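Local coordinates for protein leucine--tRNA ligase (Agrobacterium radiobacter, PDB 5AH5) that probably catalyses the ATP-dependent attachment of leucine to tRNA(Leu), as a class I aminoacyl-tRNA synthetase, at residues V51-R62 against M110-S118; Y560-G570 against Y605-D613. All coordinates share one frame; numbering follows the deposited sequence. Where two conformers were deposited one is given.

Contact 1 (V51-R62 against M110-S118). With LSS (5'-O-(L-leucylsulfamoyl)adenosine), chain I.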
loop_
_atom_site.group_PDB
_atom_site.type_symbol
_atom_site.label_atom_id
_atom_site.label_comp_id
_atom_site.label_asym_id
_atom_site.label_seq_id
_atom_site.Cartn_x
_atom_site.Cartn_y
_atom_site.Cartn_z
ATOM N N VAL B 51 -6.321 12.589 5.851
ATOM C CA VAL B 51 -6.664 13.619 4.963
ATOM C C VAL B 51 -5.640 13.707 3.808
ATOM O O VAL B 51 -6.032 13.905 2.657
ATOM C CB VAL B 51 -6.711 14.972 5.645
ATOM C CG1 VAL B 51 -7.078 16.055 4.644
ATOM C CG2 VAL B 51 -7.698 14.949 6.773
ATOM N N ARG B 52 -4.358 13.498 4.121
ATOM C CA ARG B 52 -3.299 13.558 3.098
ATOM C C ARG B 52 -3.445 12.388 2.121
ATOM O O ARG B 52 -3.412 12.561 0.885
ATOM C CB ARG B 52 -1.900 13.540 3.697
ATOM C CG ARG B 52 -0.850 13.704 2.610
ATOM C CD ARG B 52 0.542 13.541 3.124
ATOM N NE ARG B 52 1.512 14.058 2.170
ATOM C CZ ARG B 52 2.810 13.933 2.300
ATOM N NH1 ARG B 52 3.319 13.355 3.415
ATOM N NH2 ARG B 52 3.629 14.430 1.345
ATOM N N ASN B 53 -3.563 11.204 2.701
ATOM C CA ASN B 53 -3.717 9.980 1.976
ATOM C C ASN B 53 -4.933 9.996 0.982
ATOM O O ASN B 53 -4.828 9.570 -0.185
ATOM C CB ASN B 53 -3.855 8.859 2.991
ATOM C CG ASN B 53 -3.710 7.506 2.419
ATOM O OD1 ASN B 53 -3.443 6.561 3.181
ATOM N ND2 ASN B 53 -3.913 7.346 1.115
ATOM N N TYR B 54 -6.006 10.612 1.412
ATOM C CA TYR B 54 -7.283 10.526 0.739
ATOM C C TYR B 54 -7.465 11.711 -0.228
ATOM O O TYR B 54 -8.164 11.628 -1.247
ATOM C CB TYR B 54 -8.427 10.341 1.762
ATOM C CG TYR B 54 -8.307 9.083 2.663
ATOM C CD1 TYR B 54 -7.628 7.966 2.247
ATOM C CD2 TYR B 54 -8.926 9.004 3.925
ATOM C CE1 TYR B 54 -7.503 6.850 3.010
ATOM C CE2 TYR B 54 -8.785 7.837 4.725
ATOM C CZ TYR B 54 -8.081 6.785 4.292
ATOM O OH TYR B 54 -7.946 5.587 5.032
ATOM N N SER B 55 -6.884 12.834 0.114
ATOM C CA SER B 55 -6.815 13.976 -0.781
ATOM C C SER B 55 -6.212 13.601 -2.098
ATOM O O SER B 55 -6.685 14.047 -3.152
ATOM C CB SER B 55 -5.985 15.072 -0.180
ATOM O OG SER B 55 -6.708 15.676 0.830
ATOM N N MET B 56 -5.193 12.778 -2.058
ATOM C CA MET B 56 -4.446 12.399 -3.306
ATOM C C MET B 56 -5.343 11.577 -4.228
ATOM O O MET B 56 -5.345 11.782 -5.456
ATOM C CB MET B 56 -3.187 11.614 -3.005
ATOM C CG MET B 56 -2.106 12.360 -2.225
ATOM S SD MET B 56 -0.657 11.335 -1.807
ATOM C CE MET B 56 0.197 12.602 -0.872
ATOM N N GLY B 57 -6.110 10.655 -3.627
ATOM C CA GLY B 57 -7.040 9.852 -4.363
ATOM C C GLY B 57 -8.140 10.669 -4.914
ATOM O O GLY B 57 -8.508 10.450 -6.053
ATOM N N ASP B 58 -8.663 11.641 -4.151
ATOM C CA ASP B 58 -9.721 12.437 -4.680
ATOM C C ASP B 58 -9.311 13.335 -5.906
ATOM O O ASP B 58 -10.086 13.554 -6.812
ATOM C CB ASP B 58 -10.258 13.394 -3.642
ATOM C CG ASP B 58 -11.601 13.980 -4.054
ATOM O OD1 ASP B 58 -12.497 13.200 -4.440
ATOM O OD2 ASP B 58 -11.779 15.218 -4.023
ATOM N N THR B 59 -8.150 13.980 -5.780
ATOM C CA THR B 59 -7.585 14.782 -6.818
ATOM C C THR B 59 -7.439 13.970 -8.095
ATOM O O THR B 59 -7.895 14.410 -9.158
ATOM C CB THR B 59 -6.263 15.450 -6.331
ATOM O OG1 THR B 59 -6.629 16.443 -5.349
ATOM C CG2 THR B 59 -5.545 16.143 -7.494
ATOM N N LEU B 60 -6.811 12.802 -8.010
ATOM C CA LEU B 60 -6.680 11.979 -9.143
ATOM C C LEU B 60 -8.071 11.613 -9.710
ATOM O O LEU B 60 -8.340 11.745 -10.902
ATOM C CB LEU B 60 -5.913 10.723 -8.749
ATOM C CG LEU B 60 -5.769 9.703 -9.861
ATOM C CD1 LEU B 60 -5.089 10.316 -11.095
ATOM C CD2 LEU B 60 -4.949 8.568 -9.337
ATOM N N ALA B 61 -8.984 11.168 -8.837
ATOM C CA ALA B 61 -10.265 10.687 -9.308
ATOM C C ALA B 61 -11.025 11.802 -10.051
ATOM O O ALA B 61 -11.582 11.544 -11.084
ATOM C CB ALA B 61 -11.119 10.173 -8.147
ATOM N N ARG B 62 -11.075 13.006 -9.496
ATOM C CA ARG B 62 -11.766 14.094 -10.111
ATOM C C ARG B 62 -11.206 14.424 -11.520
ATOM O O ARG B 62 -11.953 14.714 -12.422
ATOM C CB ARG B 62 -11.636 15.345 -9.239
ATOM C CG ARG B 62 -12.577 15.329 -8.046
ATOM C CD ARG B 62 -12.301 16.519 -7.165
ATOM N NE ARG B 62 -13.139 16.555 -5.994
ATOM C CZ ARG B 62 -14.314 17.153 -5.873
ATOM N NH1 ARG B 62 -14.892 17.790 -6.869
ATOM N NH2 ARG B 62 -14.931 17.108 -4.696
ATOM N N MET B 110 -14.938 13.197 5.997
ATOM C CA MET B 110 -14.677 12.967 4.594
ATOM C C MET B 110 -15.571 13.773 3.644
ATOM O O MET B 110 -15.074 14.442 2.717
ATOM C CB MET B 110 -14.764 11.493 4.260
ATOM C CG MET B 110 -13.701 10.691 4.909
ATOM S SD MET B 110 -13.868 9.046 4.371
ATOM C CE MET B 110 -12.532 8.193 5.162
ATOM N N MET B 111 -16.866 13.716 3.874
ATOM C CA MET B 111 -17.825 14.497 3.133
ATOM C C MET B 111 -17.584 15.984 3.305
ATOM O O MET B 111 -17.673 16.724 2.324
ATOM C CB MET B 111 -19.273 14.127 3.476
ATOM C CG MET B 111 -19.624 12.696 3.162
ATOM S SD MET B 111 -21.313 12.150 3.661
ATOM C CE MET B 111 -21.555 12.696 5.346
ATOM N N GLN B 112 -17.216 16.421 4.492
ATOM C CA GLN B 112 -16.968 17.838 4.714
ATOM C C GLN B 112 -15.675 18.361 4.014
ATOM O O GLN B 112 -15.603 19.529 3.764
ATOM C CB GLN B 112 -16.906 18.177 6.198
ATOM C CG GLN B 112 -18.304 18.072 6.830
ATOM C CD GLN B 112 -18.309 18.132 8.354
ATOM O OE1 GLN B 112 -17.292 18.420 8.974
ATOM N NE2 GLN B 112 -19.472 17.882 8.958
ATOM N N LEU B 113 -14.724 17.463 3.788
ATOM C CA LEU B 113 -13.546 17.682 2.978
ATOM C C LEU B 113 -13.809 17.665 1.488
ATOM O O LEU B 113 -12.927 18.029 0.740
ATOM C CB LEU B 113 -12.440 16.682 3.320
ATOM C CG LEU B 113 -11.667 17.187 4.552
ATOM C CD1 LEU B 113 -11.120 16.050 5.347
ATOM C CD2 LEU B 113 -10.465 18.110 4.171
ATOM N N GLY B 114 -15.014 17.293 1.061
ATOM C CA GLY B 114 -15.349 17.245 -0.335
ATOM C C GLY B 114 -14.735 16.070 -1.015
ATOM O O GLY B 114 -14.530 16.095 -2.212
ATOM N N PHE B 115 -14.441 15.015 -0.285
ATOM C CA PHE B 115 -13.960 13.827 -0.892
ATOM C C PHE B 115 -15.111 13.072 -1.622
ATOM O O PHE B 115 -16.120 12.643 -1.007
ATOM C CB PHE B 115 -13.286 12.895 0.142
ATOM C CG PHE B 115 -11.996 13.409 0.761
ATOM C CD1 PHE B 115 -11.190 14.347 0.151
ATOM C CD2 PHE B 115 -11.576 12.870 1.965
ATOM C CE1 PHE B 115 -9.985 14.756 0.751
ATOM C CE2 PHE B 115 -10.399 13.237 2.557
ATOM C CZ PHE B 115 -9.591 14.209 1.953
ATOM N N GLY B 116 -14.910 12.832 -2.924
ATOM C CA GLY B 116 -15.965 12.371 -3.823
ATOM C C GLY B 116 -15.985 10.853 -3.972
ATOM O O GLY B 116 -15.601 10.353 -4.972
ATOM N N TYR B 117 -16.494 10.145 -2.962
ATOM C CA TYR B 117 -16.535 8.709 -2.953
ATOM C C TYR B 117 -17.885 8.231 -3.539
ATOM O O TYR B 117 -18.843 8.974 -3.595
ATOM C CB TYR B 117 -16.309 8.173 -1.545
ATOM C CG TYR B 117 -14.914 8.316 -1.079
ATOM C CD1 TYR B 117 -13.903 7.584 -1.661
ATOM C CD2 TYR B 117 -14.597 9.141 -0.020
ATOM C CE1 TYR B 117 -12.612 7.698 -1.234
ATOM C CE2 TYR B 117 -13.298 9.254 0.434
ATOM C CZ TYR B 117 -12.322 8.578 -0.179
ATOM O OH TYR B 117 -11.030 8.715 0.256
ATOM N N SER B 118 -17.839 7.067 -4.141
ATOM C CA SER B 118 -19.020 6.371 -4.645
ATOM C C SER B 118 -19.563 5.565 -3.408
ATOM O O SER B 118 -19.233 4.385 -3.158
ATOM C CB SER B 118 -18.680 5.404 -5.758
ATOM O OG SER B 118 -19.879 4.731 -6.231
HETATM C C1 LSS I . -4.982 0.966 8.130
HETATM N N1 LSS I . 0.497 10.219 7.684
HETATM O O1 LSS I . -3.774 1.053 8.120
HETATM S S1 LSS I . -5.242 3.178 9.186
HETATM C C2 LSS I . 0.260 9.676 6.492
HETATM N N2 LSS I . -5.775 1.903 8.617
HETATM O O2 LSS I . -0.755 4.868 6.007
HETATM N N3 LSS I . -0.593 8.645 6.310
HETATM O O3 LSS I . -2.658 4.216 4.120
HETATM C C4 LSS I . -1.240 8.147 7.390
HETATM N N4 LSS I . -7.064 -0.405 7.975
HETATM O O4 LSS I . -4.003 6.247 6.344
HETATM C C5 LSS I . -0.966 8.615 8.669
HETATM O O5 LSS I . -4.504 3.967 8.010
HETATM C C6 LSS I . -0.062 9.653 8.812
HETATM N N6 LSS I . 0.163 10.155 10.054
HETATM C C7 LSS I . -5.871 -1.750 5.433
HETATM N N7 LSS I . -1.715 7.894 9.543
HETATM C C8 LSS I . -2.402 6.957 8.835
HETATM C C9 LSS I . -5.395 -0.458 6.102
HETATM N N9 LSS I . -2.124 7.144 7.517
HETATM C CA LSS I . -5.627 -0.288 7.615
HETATM C C10 LSS I . -4.994 -2.914 5.920
HETATM C C11 LSS I . -5.854 -1.529 3.878
HETATM O O1A LSS I . -4.238 3.140 10.259
HETATM C C21 LSS I . -2.591 6.358 6.393
HETATM C C22 LSS I . -2.083 4.959 6.436
HETATM C C23 LSS I . -3.057 4.216 5.519
HETATM C C24 LSS I . -4.330 4.998 5.766
HETATM C C25 LSS I . -5.214 4.363 6.841
HETATM O O2A LSS I . -6.299 4.091 9.565
HETATM O O HOH W 1 -10.349 10.635 -1.574
#
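With chi1 at -165°, trans to the backbone nitrogen, Asp58 carries its carboxylate toward the loop after helix 95-112, where OD1 accepts from Gly116 N (2.9 Å) from above the carboxylate plane. The chain of Arg62, extended from CG to NE, lays its guanidinium alongside: NE forms a salt bridge to Asp58 OD2 (2.7 Å). Arg62 NH2 donates to Gly114 O (2.7 Å); the oxygen lies in the guanidinium plane and the nitrogen in the carbonyl plane, though the two planes are turned against each other. Two bonds thus fix the guanidinium's rotation, and Arg596 adds a second cation at OD2. Gly114 suits its place because its positive phi closes a Schellman motif.

The Phe115 ring wedges between loop and helix. Leu113 CB covers one face over its centre and Tyr54 C lies over the other, while Ser55 OG approaches the edge, 3.4 Å from Phe115 CE1; that hydroxyl is tied back to Val51 O. Tyr54 CB packs against Phe115 CE2 (3.6 Å), and the Tyr54 hydroxyl bonds Met38 O. One residue before Tyr54, Asn53 OD1 accepts from LSS O3 (2.6 Å). Helix 48-66 forms the beta-alpha-beta crossover from strand 32-37 to 70-72 in the class I Rossmann-type catalytic fold.

Contact 2 (Y560-G570 against Y605-D613); sequences YNQGMVNDVHG and YNAPINWED. With LSS (5'-O-(L-leucylsulfamoyl)adenosine), chain I.
Val565, paired in parallel with Ile609, turns its backbone to the adenine of LSS: Val565 N donates to LSS N1 (2.8 Å) and Val565 O accepts from LSS N6 (3.1 Å), reading the base by its Watson-Crick edge. From the preceding loop, Gln562 reaches the same group. Its chi1 of 83° sets CG between the backbone N and the carbonyl carbon, and a bend at chi2 brings Gln562 NE2 to LSS N3 (2.9 Å), with a weak second bond to the ribose hydroxyl O2 of LSS.

Outside this first shell, backbone bonds hold the adenine-binding strand in place. Ile609 N donates to Met564 O, Asn566 N to Ile609 O and Trp611 N to Asn566 O, the alternation of a parallel pair. Gly563 N bonds Tyr605 O (2.9 Å), and the lack of a side chain lets the two backbones come close here. On the face that carries the Val565 and Ile609 side chains, Val565 CG1 lies beside Trp611 CB (3.8 Å), the two side chains pointing the same way, apolar groups suited to a buried face. At the other end, Tyr560 and Tyr605 form an offset edge-to-face pair, the Tyr560 edge toward the Tyr605 face, centroids 5.5 Å apart and planes at 81°. Water 3 links the Tyr605 hydroxyl to Asn561 N.

Past the strand, Asp567 OD1 accepts from His569 N in an Asx turn, and OD2 is held by Arg571 and Asn579. Strand 565-566, backed by strand 609-610, contributes to the adenine side of the class I active site and leads into the loop of the KMSKS-type signature, which carries Lys575, predicted to bind ATP.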
loop_
_atom_site.group_PDB
_atom_site.type_symbol
_atom_site.label_atom_id
_atom_site.label_comp_id
_atom_site.label_asym_id
_atom_site.label_seq_id
_atom_site.Cartn_x
_atom_site.Cartn_y
_atom_site.Cartn_z
ATOM N N TYR B 560 1.342 3.727 -4.641
ATOM C CA TYR B 560 1.950 4.913 -4.161
ATOM C C TYR B 560 1.866 4.972 -2.620
ATOM O O TYR B 560 0.777 4.853 -2.020
ATOM C CB TYR B 560 1.176 6.060 -4.742
ATOM C CG TYR B 560 1.384 6.222 -6.250
ATOM C CD1 TYR B 560 2.578 6.765 -6.776
ATOM C CD2 TYR B 560 0.423 5.807 -7.136
ATOM C CE1 TYR B 560 2.754 6.918 -8.149
ATOM C CE2 TYR B 560 0.591 5.929 -8.515
ATOM C CZ TYR B 560 1.743 6.516 -9.017
ATOM O OH TYR B 560 1.857 6.649 -10.382
ATOM N N ASN B 561 3.000 5.208 -1.989
ATOM C CA ASN B 561 3.117 5.318 -0.550
ATOM C C ASN B 561 3.211 6.765 -0.078
ATOM O O ASN B 561 4.316 7.334 -0.099
ATOM C CB ASN B 561 4.387 4.584 -0.074
ATOM C CG ASN B 561 4.374 3.106 -0.344
ATOM O OD1 ASN B 561 5.357 2.588 -0.790
ATOM N ND2 ASN B 561 3.298 2.398 0.004
ATOM N N GLN B 562 2.096 7.401 0.286
ATOM C CA GLN B 562 2.152 8.747 0.830
ATOM C C GLN B 562 3.103 8.821 2.047
ATOM O O GLN B 562 3.185 7.888 2.862
ATOM C CB GLN B 562 0.796 9.363 1.168
ATOM C CG GLN B 562 0.170 8.971 2.556
ATOM C CD GLN B 562 -0.065 7.507 2.695
ATOM O OE1 GLN B 562 -0.071 6.784 1.707
ATOM N NE2 GLN B 562 -0.254 7.040 3.938
ATOM N N GLY B 563 3.775 9.960 2.167
ATOM C CA GLY B 563 4.594 10.247 3.332
ATOM C C GLY B 563 3.808 10.453 4.613
ATOM O O GLY B 563 2.639 10.904 4.599
ATOM N N MET B 564 4.484 10.164 5.714
ATOM C CA MET B 564 4.054 10.493 7.062
ATOM C C MET B 564 3.633 11.953 7.278
ATOM O O MET B 564 4.304 12.904 6.792
ATOM C CB MET B 564 5.253 10.178 7.951
ATOM C CG MET B 564 4.988 10.239 9.435
ATOM S SD MET B 564 3.690 9.112 9.968
ATOM C CE MET B 564 3.898 7.777 8.809
ATOM N N VAL B 565 2.512 12.165 7.977
ATOM C CA VAL B 565 2.283 13.450 8.533
ATOM C C VAL B 565 2.585 13.409 10.031
ATOM O O VAL B 565 1.932 12.599 10.799
ATOM C CB VAL B 565 0.902 13.973 8.306
ATOM C CG1 VAL B 565 0.830 15.414 8.759
ATOM C CG2 VAL B 565 0.512 13.858 6.850
ATOM N N ASN B 566 3.489 14.304 10.451
ATOM C CA ASN B 566 4.029 14.376 11.812
ATOM C C ASN B 566 3.561 15.669 12.394
ATOM O O ASN B 566 2.810 16.445 11.737
ATOM C CB ASN B 566 5.563 14.359 11.803
ATOM C CG ASN B 566 6.139 13.061 11.315
ATOM O OD1 ASN B 566 5.771 11.967 11.777
ATOM N ND2 ASN B 566 7.101 13.166 10.410
ATOM N N ASP B 567 3.918 15.928 13.654
ATOM C CA ASP B 567 3.608 17.252 14.246
ATOM C C ASP B 567 4.686 18.288 13.765
ATOM O O ASP B 567 5.550 17.932 12.968
ATOM C CB ASP B 567 3.441 17.181 15.778
ATOM C CG ASP B 567 4.793 17.014 16.533
ATOM O OD1 ASP B 567 5.899 17.193 15.913
ATOM O OD2 ASP B 567 4.710 16.674 17.755
ATOM N N VAL B 568 4.598 19.542 14.216
ATOM C CA VAL B 568 5.537 20.605 13.780
ATOM C C VAL B 568 6.992 20.327 14.025
ATOM O O VAL B 568 7.813 20.814 13.260
ATOM C CB VAL B 568 5.288 22.005 14.420
ATOM C CG1 VAL B 568 4.102 22.652 13.812
ATOM C CG2 VAL B 568 5.181 21.981 15.944
ATOM N N HIS B 569 7.299 19.547 15.069
ATOM C CA HIS B 569 8.684 19.186 15.459
ATOM C C HIS B 569 9.099 17.882 14.860
ATOM O O HIS B 569 10.183 17.361 15.192
ATOM C CB HIS B 569 8.844 19.054 17.009
ATOM C CG HIS B 569 8.155 20.122 17.805
ATOM N ND1 HIS B 569 8.677 21.390 17.962
ATOM C CD2 HIS B 569 7.002 20.095 18.523
ATOM C CE1 HIS B 569 7.861 22.108 18.715
ATOM N NE2 HIS B 569 6.836 21.347 19.068
ATOM N N GLY B 570 8.288 17.320 13.969
ATOM C CA GLY B 570 8.679 16.058 13.302
ATOM C C GLY B 570 8.420 14.813 14.137
ATOM O O GLY B 570 8.907 13.716 13.802
ATOM N N TYR B 605 4.918 13.758 -2.771
ATOM C CA TYR B 605 3.851 12.925 -2.246
ATOM C C TYR B 605 4.365 11.898 -1.234
ATOM O O TYR B 605 3.692 11.592 -0.249
ATOM C CB TYR B 605 3.043 12.229 -3.365
ATOM C CG TYR B 605 3.717 11.030 -3.888
ATOM C CD1 TYR B 605 4.616 11.116 -4.952
ATOM C CD2 TYR B 605 3.482 9.796 -3.366
ATOM C CE1 TYR B 605 5.244 9.972 -5.456
ATOM C CE2 TYR B 605 4.131 8.661 -3.855
ATOM C CZ TYR B 605 5.024 8.768 -4.877
ATOM O OH TYR B 605 5.666 7.627 -5.346
ATOM N N ASN B 606 5.539 11.334 -1.498
ATOM C CA ASN B 606 6.101 10.307 -0.660
ATOM C C ASN B 606 7.043 10.795 0.446
ATOM O O ASN B 606 7.576 9.961 1.144
ATOM C CB ASN B 606 6.781 9.246 -1.492
ATOM C CG ASN B 606 7.931 9.821 -2.356
ATOM O OD1 ASN B 606 8.191 10.990 -2.364
ATOM N ND2 ASN B 606 8.578 8.968 -3.069
ATOM N N ALA B 607 7.154 12.105 0.676
ATOM C CA ALA B 607 8.000 12.608 1.736
ATOM C C ALA B 607 7.200 13.114 2.928
ATOM O O ALA B 607 6.058 13.570 2.757
ATOM C CB ALA B 607 8.885 13.745 1.221
ATOM N N PRO B 608 7.845 13.167 4.113
ATOM C CA PRO B 608 7.165 13.608 5.381
ATOM C C PRO B 608 6.786 15.044 5.395
ATOM O O PRO B 608 7.462 15.833 4.773
ATOM C CB PRO B 608 8.209 13.344 6.498
ATOM C CG PRO B 608 9.306 12.513 5.852
ATOM C CD PRO B 608 9.177 12.547 4.349
ATOM N N ILE B 609 5.659 15.367 6.028
ATOM C CA ILE B 609 5.249 16.715 6.322
ATOM C C ILE B 609 5.264 16.897 7.827
ATOM O O ILE B 609 4.675 16.047 8.571
ATOM C CB ILE B 609 3.846 17.027 5.797
ATOM C CG1 ILE B 609 3.843 17.114 4.280
ATOM C CG2 ILE B 609 3.310 18.331 6.352
ATOM C CD1 ILE B 609 2.506 17.307 3.609
ATOM N N ASN B 610 5.865 18.002 8.284
ATOM C CA ASN B 610 5.721 18.459 9.660
ATOM C C ASN B 610 4.581 19.404 9.751
ATOM O O ASN B 610 4.697 20.536 9.338
ATOM C CB ASN B 610 7.042 19.027 10.207
ATOM C CG ASN B 610 8.131 17.946 10.280
ATOM O OD1 ASN B 610 7.854 16.755 10.239
ATOM N ND2 ASN B 610 9.351 18.358 10.258
ATOM N N TRP B 611 3.442 18.941 10.316
ATOM C CA TRP B 611 2.215 19.685 10.191
ATOM C C TRP B 611 2.216 20.876 11.138
ATOM O O TRP B 611 2.528 20.705 12.306
ATOM C CB TRP B 611 0.971 18.804 10.484
ATOM C CG TRP B 611 -0.246 19.612 10.615
ATOM C CD1 TRP B 611 -0.692 20.199 11.734
ATOM C CD2 TRP B 611 -1.162 19.976 9.573
ATOM N NE1 TRP B 611 -1.835 20.934 11.458
ATOM C CE2 TRP B 611 -2.137 20.783 10.135
ATOM C CE3 TRP B 611 -1.258 19.666 8.231
ATOM C CZ2 TRP B 611 -3.145 21.320 9.401
ATOM C CZ3 TRP B 611 -2.284 20.187 7.507
ATOM C CH2 TRP B 611 -3.195 21.006 8.068
ATOM N N GLU B 612 1.832 22.051 10.627
ATOM C CA GLU B 612 1.541 23.264 11.426
ATOM C C GLU B 612 0.051 23.619 11.238
ATOM O O GLU B 612 -0.368 23.719 10.093
ATOM C CB GLU B 612 2.386 24.447 10.898
ATOM C CG GLU B 612 3.887 24.170 10.802
ATOM C CD GLU B 612 4.626 24.952 9.723
ATOM O OE1 GLU B 612 4.402 24.717 8.493
ATOM O OE2 GLU B 612 5.478 25.777 10.125
ATOM N N ASP B 613 -0.722 23.837 12.310
ATOM C CA ASP B 613 -2.163 24.238 12.208
ATOM C C ASP B 613 -2.414 25.523 11.417
ATOM O O ASP B 613 -3.487 25.704 10.807
ATOM C CB ASP B 613 -2.824 24.442 13.574
ATOM C CG ASP B 613 -3.026 23.147 14.343
ATOM O OD1 ASP B 613 -4.052 22.435 14.102
ATOM O OD2 ASP B 613 -2.155 22.896 15.222
HETATM C C1 LSS I . -4.982 0.966 8.130
HETATM N N1 LSS I . 0.497 10.219 7.684
HETATM O O1 LSS I . -3.774 1.053 8.120
HETATM S S1 LSS I . -5.242 3.178 9.186
HETATM C C2 LSS I . 0.260 9.676 6.492
HETATM N N2 LSS I . -5.775 1.903 8.617
HETATM O O2 LSS I . -0.755 4.868 6.007
HETATM N N3 LSS I . -0.593 8.645 6.310
HETATM O O3 LSS I . -2.658 4.216 4.120
HETATM C C4 LSS I . -1.240 8.147 7.390
HETATM N N4 LSS I . -7.064 -0.405 7.975
HETATM O O4 LSS I . -4.003 6.247 6.344
HETATM C C5 LSS I . -0.966 8.615 8.669
HETATM O O5 LSS I . -4.504 3.967 8.010
HETATM C C6 LSS I . -0.062 9.653 8.812
HETATM N N6 LSS I . 0.163 10.155 10.054
HETATM C C7 LSS I . -5.871 -1.750 5.433
HETATM N N7 LSS I . -1.715 7.894 9.543
HETATM C C8 LSS I . -2.402 6.957 8.835
HETATM C C9 LSS I . -5.395 -0.458 6.102
HETATM N N9 LSS I . -2.124 7.144 7.517
HETATM C CA LSS I . -5.627 -0.288 7.615
HETATM C C10 LSS I . -4.994 -2.914 5.920
HETATM C C11 LSS I . -5.854 -1.529 3.878
HETATM O O1A LSS I . -4.238 3.140 10.259
HETATM C C21 LSS I . -2.591 6.358 6.393
HETATM C C22 LSS I . -2.083 4.959 6.436
HETATM C C23 LSS I . -3.057 4.216 5.519
HETATM C C24 LSS I . -4.330 4.998 5.766
HETATM C C25 LSS I . -5.214 4.363 6.841
HETATM O O2A LSS I . -6.299 4.091 9.565
HETATM O O HOH W 2 6.446 7.466 1.614
HETATM O O HOH W 3 5.351 5.619 -3.594
#

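How the contacts relate
Contact 1 closes before contact 2 opens along the chain, and their centres lie 18 Å apart. They belong to the two stretches of sequence that make up the class I synthetase family match, with the editing-domain range between them. In space the halves rejoin: strands 32-37 and 556-560, next to the helix of contact 1 and leading into contact 2, belong to one four-stranded parallel sheet. Helix 48-66 also touches contact 2 directly, through a probable hydrogen bond from Arg52 NH1 to Ala607 O (2.8 Å). LSS is met by both, its ribose by Asn53 of contact 1 and, weakly, by Gln562 of contact 2, which also holds the adenine, so a single adenylate pocket is built from sequence-distant parts.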